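Local coordinates for protein ribulose-bisphosphate carboxylase (Alicyclobacillus acidocaldarius subsp. acidocaldarius, PDB 4NAS) that belongs to the RuBisCO large-chain family, joining an N-terminal domain to a TIM-barrel catalytic domain, and binds calcium ions, at residues Gly132-Arg136 with Val260-Ile264; Arg192-Tyr196 with Tyr213-Leu217. All coordinates share one frame; numbering follows the deposited sequence.

Contact 1: residues Gly132-Arg136 with Val260-Ile264; sequences GVRRR and VDVPI
R136 and V133, one turn apart on helix 129-137, meet the loop that leads into strand 264-267. The CB of R136 leaves the helix toward that loop, and CG stands anti to the carbonyl carbon (chi1 -68°). The chain then bends at chi2 and again at chi3, which brings the tip to the edge of P263. R136 NE is the first atom to touch, 3.9 Å from P263 CD. Beyond it P263 CD lies over one face of the guanidinium, 3.4 Å from its plane and toward the rim. R136 NH2 lies 3.8 Å from V262 CA. R136 NH1 gives the polar grip, a hydrogen bond of 2.8 Å to D261 O; it is bent, 135° at the hydrogen, and the donor stands above the carbonyl plane. The D261 carboxylate adds a long salt bridge, with OD2 3.9 Å from R136 NH1. Arginine suits this place because its flat end can take a proline CH2 against one face while an N-H reaches a backbone carbonyl. Deeper in, V133 CG2 approaches P263 CB at 4.2 Å, both residues compact and apolar as a buried meeting requires; V133 also touches L144. D261 is the centre of an inverse gamma turn, and F128 packs against R136, D261 and P263. A helix thus rests on the loop entering a parallel strand, at the N-terminal ends of the strands of a TIM barrel.

Contact 2: residues Arg192-Tyr196 with Tyr213-Leu217; sequences RVRAY and YAVNL
Helix 192-196 runs nearly antiparallel to strand 214-216, their axes at 155° and 9.8 Å apart at closest approach; the CA atoms nearest each other belong to V193 and Y213. Y213, just before the strand, fills much of the space between them: tyrosine offers a broad ring for the gap and a hydroxyl for polar partners at its far end. Its CG is anti to the backbone N, which carries the ring toward the helix. One face of that ring receives Y196 CD2, over its centre, while V215 CB lies off toward the rim of the opposite face. The two tyrosine rings meet obliquely, planes at 48°, with Y196 CE2 only 3.3 Å from Y213 CZ. Y196 also stacks on F164 of helix 157-168, so its flat side chain bridges two helices. This is the packing of a TIM barrel, where a helix of the outer layer returns antiparallel to the strands and the strand's outward side chains fill the gap. V193 and V215 serve that layer as compact branched residues: their side chains cross at about a right angle, with V193 CG2 3.9 Å from V215 CG1, and both touch L231. The polar element is R192. Its chain bends at chi3, and R192 NE makes a nearly straight hydrogen bond to Y213 OH (2.8 Å, 168° at the hydrogen), the oxygen lying in the guanidinium plane. D177 joins both partners, hydrogen-bonded to Y213 OH through OD1 and salt-bridged to R192 NH2 through OD2, which probably keeps the buried charges balanced. V215 CG2 approaches R192 NH2 obliquely, at 3.7 Å. The N of N216 also bonds to D177 OD2, while its ND2 hydrogen-bonds to F181 O, about 9 Å separating that side chain from a bound calcium.

Both contacts belong to the catalytic TIM-barrel domain, their centres 15 Å apart without touching, and contact 2 is nested within the chain loop closed by contact 1. They use different helices, but strand 214-216 and the strand entered by 260-264 flank strand 238-242 in one parallel sheet. Contact 2 is wholly buried between that sheet and its outer helix layer, where aromatic and aliphatic packing dominates. Contact 1 is buried at V133, V262 and P263 but reaches solvent at D261. Each centres on an arginine: near the surface it is held mainly by the backbone, in the core by a carboxylate and a tyrosine hydroxyl.

Contact 1: residues Gly132-Arg136 with Val260-Ile264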
# COMPACT_ATOMS: atom_id res chain seq x y z
N GLY B 132 2.86 20.25 20.07
CA GLY B 132 4.29 19.99 20.02
C GLY B 132 4.96 20.59 18.79
O GLY B 132 6.11 21.01 18.86
N VAL B 133 4.24 20.64 17.68
CA VAL B 133 4.75 21.32 16.50
C VAL B 133 4.86 22.81 16.80
O VAL B 133 5.88 23.44 16.49
CB VAL B 133 3.83 21.13 15.27
CG1 VAL B 133 4.19 22.15 14.18
CG2 VAL B 133 3.93 19.71 14.75
N ARG B 134 3.81 23.37 17.40
CA ARG B 134 3.81 24.80 17.73
C ARG B 134 4.96 25.16 18.66
O ARG B 134 5.59 26.22 18.51
CB ARG B 134 2.49 25.22 18.37
CG ARG B 134 1.33 25.32 17.42
CD ARG B 134 0.11 25.95 18.09
NE ARG B 134 -1.02 26.03 17.16
CZ ARG B 134 -1.13 26.94 16.20
NH1 ARG B 134 -0.18 27.85 16.05
NH2 ARG B 134 -2.19 26.95 15.39
N ARG B 135 5.20 24.30 19.65
CA ARG B 135 6.25 24.50 20.63
C ARG B 135 7.63 24.39 19.99
O ARG B 135 8.50 25.20 20.29
CB ARG B 135 6.13 23.46 21.75
CG ARG B 135 7.06 23.69 22.91
CD ARG B 135 7.20 22.43 23.76
NE ARG B 135 8.01 22.68 24.94
N ARG B 136 7.83 23.41 19.13
CA ARG B 136 9.11 23.27 18.44
C ARG B 136 9.42 24.49 17.59
O ARG B 136 10.56 24.98 17.60
CB ARG B 136 9.13 22.03 17.55
CG ARG B 136 9.11 20.73 18.30
CD ARG B 136 10.49 20.19 18.46
NE ARG B 136 11.12 19.94 17.17
CZ ARG B 136 12.05 19.02 16.97
NH1 ARG B 136 12.42 18.25 17.98
NH2 ARG B 136 12.59 18.86 15.76
N VAL B 260 13.95 9.39 17.23
CA VAL B 260 13.44 10.13 16.08
C VAL B 260 12.68 11.34 16.63
O VAL B 260 11.45 11.38 16.70
CB VAL B 260 12.56 9.27 15.13
CG1 VAL B 260 12.14 10.08 13.92
CG2 VAL B 260 13.35 8.06 14.68
N ASP B 261 13.47 12.33 17.02
CA ASP B 261 12.97 13.42 17.83
C ASP B 261 12.61 14.61 16.96
O ASP B 261 13.15 15.70 17.12
CB ASP B 261 14.01 13.79 18.88
CG ASP B 261 13.44 14.68 19.94
OD1 ASP B 261 12.32 14.38 20.41
OD2 ASP B 261 14.11 15.67 20.29
N VAL B 262 11.70 14.39 16.03
CA VAL B 262 11.37 15.38 15.04
C VAL B 262 9.93 15.10 14.54
O VAL B 262 9.53 13.94 14.45
CB VAL B 262 12.36 15.26 13.88
CG1 VAL B 262 12.45 13.81 13.43
CG2 VAL B 262 11.98 16.15 12.73
N PRO B 263 9.15 16.16 14.24
CA PRO B 263 7.78 15.88 13.76
C PRO B 263 7.76 15.16 12.42
O PRO B 263 8.68 15.31 11.60
CB PRO B 263 7.18 17.28 13.60
CG PRO B 263 7.93 18.13 14.59
CD PRO B 263 9.33 17.58 14.61
N ILE B 264 6.71 14.36 12.19
CA ILE B 264 6.50 13.73 10.90
C ILE B 264 5.50 14.52 10.03
O ILE B 264 4.41 14.89 10.48
CB ILE B 264 6.04 12.25 11.08
CG1 ILE B 264 7.16 11.43 11.74
CG2 ILE B 264 5.55 11.67 9.74
CD1 ILE B 264 6.74 10.05 12.22

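Contact 2: residues Arg192-Tyr196 with Tyr213-Leu217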
# COMPACT_ATOMS: atom_id res chain seq x y z
N ARG B 192 21.73 18.76 3.03
CA ARG B 192 20.67 19.76 2.93
C ARG B 192 20.24 20.25 4.29
O ARG B 192 20.04 21.45 4.49
CB ARG B 192 19.46 19.22 2.14
CG ARG B 192 19.82 18.82 0.72
CD ARG B 192 18.60 18.77 -0.19
NE ARG B 192 17.56 17.88 0.32
CZ ARG B 192 17.48 16.58 0.05
NH1 ARG B 192 18.41 15.99 -0.69
NH2 ARG B 192 16.47 15.86 0.53
N VAL B 193 20.10 19.34 5.25
CA VAL B 193 19.67 19.76 6.58
C VAL B 193 20.71 20.73 7.18
O VAL B 193 20.36 21.81 7.65
CB VAL B 193 19.42 18.57 7.53
CG1 VAL B 193 19.22 19.05 8.97
CG2 VAL B 193 18.21 17.72 7.05
N ARG B 194 21.98 20.34 7.11
CA ARG B 194 23.06 21.17 7.64
C ARG B 194 23.06 22.56 7.02
O ARG B 194 23.13 23.56 7.73
CB ARG B 194 24.42 20.53 7.39
CG ARG B 194 24.74 19.33 8.26
CD ARG B 194 26.26 19.08 8.31
NE ARG B 194 26.57 17.75 8.83
CZ ARG B 194 26.58 16.64 8.09
NH1 ARG B 194 26.29 16.70 6.80
NH2 ARG B 194 26.87 15.48 8.65
N ALA B 195 22.98 22.60 5.69
CA ALA B 195 23.14 23.84 4.93
C ALA B 195 21.97 24.80 5.09
O ALA B 195 22.17 26.01 5.27
CB ALA B 195 23.36 23.52 3.46
N TYR B 196 20.74 24.27 5.02
CA TYR B 196 19.55 25.11 5.15
C TYR B 196 19.46 25.66 6.58
O TYR B 196 18.88 26.72 6.80
CB TYR B 196 18.26 24.35 4.80
CG TYR B 196 18.18 23.80 3.38
CD1 TYR B 196 19.24 23.91 2.48
CD2 TYR B 196 17.02 23.17 2.94
CE1 TYR B 196 19.15 23.39 1.20
CE2 TYR B 196 16.92 22.65 1.67
CZ TYR B 196 17.97 22.76 0.81
OH TYR B 196 17.84 22.24 -0.45
N TYR B 213 13.01 23.25 8.24
CA TYR B 213 13.09 22.48 7.01
C TYR B 213 12.51 21.08 7.20
O TYR B 213 12.90 20.36 8.10
CB TYR B 213 14.55 22.46 6.53
CG TYR B 213 14.87 21.59 5.32
CD1 TYR B 213 14.00 21.49 4.24
CD2 TYR B 213 16.06 20.90 5.26
CE1 TYR B 213 14.30 20.69 3.15
CE2 TYR B 213 16.38 20.12 4.19
CZ TYR B 213 15.50 20.01 3.13
OH TYR B 213 15.86 19.22 2.06
N ALA B 214 11.54 20.72 6.34
CA ALA B 214 11.01 19.37 6.24
C ALA B 214 11.67 18.62 5.07
O ALA B 214 11.44 18.91 3.88
CB ALA B 214 9.52 19.39 6.06
N VAL B 215 12.48 17.64 5.43
CA VAL B 215 13.35 16.97 4.50
C VAL B 215 12.75 15.61 4.15
O VAL B 215 12.22 14.91 5.00
CB VAL B 215 14.78 16.83 5.09
CG1 VAL B 215 14.77 16.10 6.44
CG2 VAL B 215 15.73 16.21 4.10
N ASN B 216 12.79 15.27 2.87
CA ASN B 216 12.26 13.99 2.42
C ASN B 216 13.03 12.81 3.05
O ASN B 216 14.25 12.73 2.92
CB ASN B 216 12.30 13.95 0.89
CG ASN B 216 11.24 13.01 0.30
OD1 ASN B 216 10.35 12.53 1.00
ND2 ASN B 216 11.34 12.76 -1.00
N LEU B 217 12.31 11.90 3.73
CA LEU B 217 12.93 10.71 4.34
C LEU B 217 12.95 9.58 3.33
O LEU B 217 11.90 9.13 2.88
CB LEU B 217 12.14 10.27 5.57
CG LEU B 217 12.71 9.08 6.34
CD1 LEU B 217 14.18 9.28 6.76
CD2 LEU B 217 11.84 8.85 7.55